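Local atomic coordinates of epoxyqueuosine reductase (Streptococcus thermophilus, PDB entry 5D6S), a protein that belongs to the QueG family of iron-sulfur proteins and binds cobalamin together with two iron-sulfur clusters. Residues A[47-52]-A[168-173]. Residues are numbered along the deposited sequence; the frame is centred on the assembly and turned at random.
Sequences GFTTAD and KRAGIG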
ATOM      1  N   GLY A  47      20.502   3.100  -9.620  1.00 74.31           N
ATOM      2  CA  GLY A  47      20.570   2.418 -10.899  1.00 72.87           C
ATOM      3  C   GLY A  47      20.445   3.464 -11.990  1.00 74.93           C
ATOM      4  O   GLY A  47      20.053   4.594 -11.716  1.00 61.57           O
ATOM      5  N   PHE A  48      20.814   3.085 -13.216  1.00 75.67           N
ATOM      6  CA  PHE A  48      20.792   3.997 -14.349  1.00 66.98           C
ATOM      7  C   PHE A  48      20.239   3.264 -15.541  1.00 71.43           C
ATOM      8  O   PHE A  48      20.450   2.068 -15.714  1.00 68.14           O
ATOM      9  CB  PHE A  48      22.190   4.521 -14.658  1.00 67.00           C
ATOM     10  CG  PHE A  48      22.833   5.239 -13.508  1.00 64.78           C
ATOM     11  CD1 PHE A  48      23.504   4.521 -12.523  1.00 58.50           C
ATOM     12  CD2 PHE A  48      22.743   6.623 -13.390  1.00 61.09           C
ATOM     13  CE1 PHE A  48      24.084   5.166 -11.439  1.00 63.01           C
ATOM     14  CE2 PHE A  48      23.328   7.275 -12.307  1.00 68.23           C
ATOM     15  CZ  PHE A  48      24.008   6.545 -11.329  1.00 63.16           C
ATOM     16  N   THR A  49      19.497   3.983 -16.360  1.00 76.90           N
ATOM     17  CA  THR A  49      18.939   3.388 -17.560  1.00 79.12           C
ATOM     18  C   THR A  49      18.623   4.500 -18.537  1.00 79.78           C
ATOM     19  O   THR A  49      18.644   5.679 -18.193  1.00 66.98           O
ATOM     20  CB  THR A  49      17.689   2.545 -17.273  1.00 77.42           C
ATOM     21  OG1 THR A  49      17.010   2.264 -18.504  1.00 81.04           O
ATOM     22  CG2 THR A  49      16.752   3.286 -16.359  1.00 84.81           C
ATOM     23  N   THR A  50      18.360   4.109 -19.771  1.00 82.66           N
ATOM     24  CA  THR A  50      18.118   5.084 -20.816  1.00 82.20           C
ATOM     25  C   THR A  50      16.726   5.660 -20.631  1.00 79.57           C
ATOM     26  O   THR A  50      15.872   5.070 -19.957  1.00 83.88           O
ATOM     27  CB  THR A  50      18.229   4.461 -22.224  1.00 75.74           C
ATOM     28  OG1 THR A  50      17.183   3.500 -22.409  1.00 74.02           O
ATOM     29  CG2 THR A  50      19.588   3.790 -22.415  1.00 70.48           C
ATOM     30  N   ALA A  51      16.510   6.808 -21.252  1.00 70.75           N
ATOM     31  CA  ALA A  51      15.179   7.351 -21.432  1.00 63.85           C
ATOM     32  C   ALA A  51      14.471   6.679 -22.619  1.00 66.99           C
ATOM     33  O   ALA A  51      13.578   7.272 -23.223  1.00 65.46           O
ATOM     34  CB  ALA A  51      15.263   8.846 -21.653  1.00 66.13           C
ATOM     35  N   ASP A  52      14.883   5.466 -22.984  1.00 69.60           N
ATOM     36  CA  ASP A  52      14.218   4.757 -24.070  1.00 78.93           C
ATOM     37  C   ASP A  52      12.838   4.391 -23.596  1.00 70.36           C
ATOM     38  O   ASP A  52      12.644   4.049 -22.418  1.00 67.77           O
ATOM     39  CB  ASP A  52      14.956   3.475 -24.473  1.00 90.14           C
ATOM     40  CG  ASP A  52      16.190   3.745 -25.313  1.00 96.83           C
ATOM     41  OD1 ASP A  52      16.420   4.905 -25.707  1.00104.00           O
ATOM     42  OD2 ASP A  52      16.926   2.782 -25.588  1.00102.19           O
ATOM     43  N   LYS A 168      13.748  -2.028 -12.703  1.00 60.73           N
ATOM     44  CA  LYS A 168      14.282  -3.236 -13.320  1.00 70.75           C
ATOM     45  C   LYS A 168      15.328  -2.922 -14.404  1.00 73.06           C
ATOM     46  O   LYS A 168      16.469  -3.383 -14.304  1.00 67.22           O
ATOM     47  CB  LYS A 168      13.185  -4.111 -13.917  1.00 72.75           C
ATOM     48  CG  LYS A 168      13.758  -5.357 -14.568  1.00 80.63           C
ATOM     49  CD  LYS A 168      12.707  -6.300 -15.100  1.00 84.93           C
ATOM     50  CE  LYS A 168      13.212  -6.951 -16.374  1.00 89.62           C
ATOM     51  NZ  LYS A 168      12.159  -7.737 -17.039  1.00 95.06           N
ATOM     52  N   ARG A 169      14.945  -2.158 -15.431  1.00 73.67           N
ATOM     53  CA  ARG A 169      15.919  -1.705 -16.443  1.00 74.01           C
ATOM     54  C   ARG A 169      17.159  -1.048 -15.835  1.00 72.37           C
ATOM     55  O   ARG A 169      18.195  -1.012 -16.481  1.00 84.89           O
ATOM     56  CB  ARG A 169      15.331  -0.720 -17.468  1.00 71.40           C
ATOM     57  CG  ARG A 169      14.568  -1.353 -18.620  1.00 72.07           C
ATOM     58  CD  ARG A 169      14.719  -0.606 -19.949  1.00 66.20           C
ATOM     59  NE  ARG A 169      14.805   0.863 -19.840  1.00 65.29           N
ATOM     60  CZ  ARG A 169      14.051   1.748 -20.516  1.00 62.73           C
ATOM     61  NH1 ARG A 169      14.246   3.056 -20.331  1.00 54.47           N
ATOM     62  NH2 ARG A 169      13.110   1.354 -21.376  1.00 64.58           N
ATOM     63  N   ALA A 170      17.048  -0.495 -14.636  1.00 62.69           N
ATOM     64  CA  ALA A 170      18.182   0.173 -14.018  1.00 65.25           C
ATOM     65  C   ALA A 170      18.978  -0.756 -13.111  1.00 63.44           C
ATOM     66  O   ALA A 170      19.921  -0.337 -12.442  1.00 61.01           O
ATOM     67  CB  ALA A 170      17.714   1.400 -13.253  1.00 70.67           C
ATOM     68  N   GLY A 171      18.581  -2.019 -13.078  1.00 68.78           N
ATOM     69  CA  GLY A 171      19.240  -3.021 -12.245  1.00 68.87           C
ATOM     70  C   GLY A 171      19.203  -2.744 -10.749  1.00 66.63           C
ATOM     71  O   GLY A 171      20.195  -2.940 -10.054  1.00 63.61           O
ATOM     72  N   ILE A 172      18.047  -2.313 -10.244  1.00 72.61           N
ATOM     73  CA  ILE A 172      17.826  -2.238  -8.778  1.00 77.82           C
ATOM     74  C   ILE A 172      17.495  -3.642  -8.279  1.00 70.62           C
ATOM     75  O   ILE A 172      17.890  -4.040  -7.178  1.00 70.29           O
ATOM     76  CB  ILE A 172      16.705  -1.235  -8.378  1.00 80.59           C
ATOM     77  CG1 ILE A 172      17.300   0.137  -8.092  1.00 78.42           C
ATOM     78  CG2 ILE A 172      15.976  -1.667  -7.109  1.00 90.26           C
ATOM     79  CD1 ILE A 172      17.874   0.816  -9.305  1.00 81.52           C
ATOM     80  N   GLY A 173      16.752  -4.372  -9.100  1.00 57.57           N
ATOM     81  CA  GLY A 173      16.375  -5.711  -8.760  1.00 51.96           C
ATOM     82  C   GLY A 173      15.544  -6.214  -9.910  1.00 51.79           C
ATOM     83  O   GLY A 173      15.474  -5.565 -10.948  1.00 47.86           O
TER
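Arg169 reaches along the end of strand 45-50 and directs the edge of its guanidinium at two oxygens, the hydroxyl of Thr49 and the carbonyl of Asp52. Its NE donates to Thr49 OG1 (2.9 Å, nearly straight at 161°), within the guanidinium plane. Beyond it, NH1 and NH2 approach Asp52 O end-on, at 2.8 and 2.9 Å: NH1 lies on a lone pair in the carbonyl plane, whereas NH2 stands above that plane. A weak bond from NH1 to Thr50 O adds to the grip, and Thr50 OG1 lies over one guanidinium face. Arginine suits this place because its several N-H groups, spread round one flat group, can serve a hydroxyl and backbone carbonyls together. Thr49 turns OG1 anti to its backbone N (chi1 166°), which presents the hydroxyl to NE, while its CG2 packs on Ala170 CB at 3.8 Å.

The two segments join an outermost strand of the four-stranded antiparallel sheet to the C-terminal end of helix 163-169, whose Lys168 touches cobalamin. Gly171 ends that helix in a Schellman motif, its positive phi being easy for glycine. Gly47 has no side chain to run into Ala170 O, which receives a CA-H...O contact from Gly47 CA at 3.2 Å; the short Ala170 methyl lies against the strand backbone, and Ile172 CD1 covers Gly47.

Farther out, an ST turn, Asp52 N to Thr50 OG1 at 3.1 Å, is consistent with a fixed course of the chain up to Asp52 O. Arg169 NH2 also bonds Asp53 O, and Phe54 makes a cation-pi contact with the same arginine.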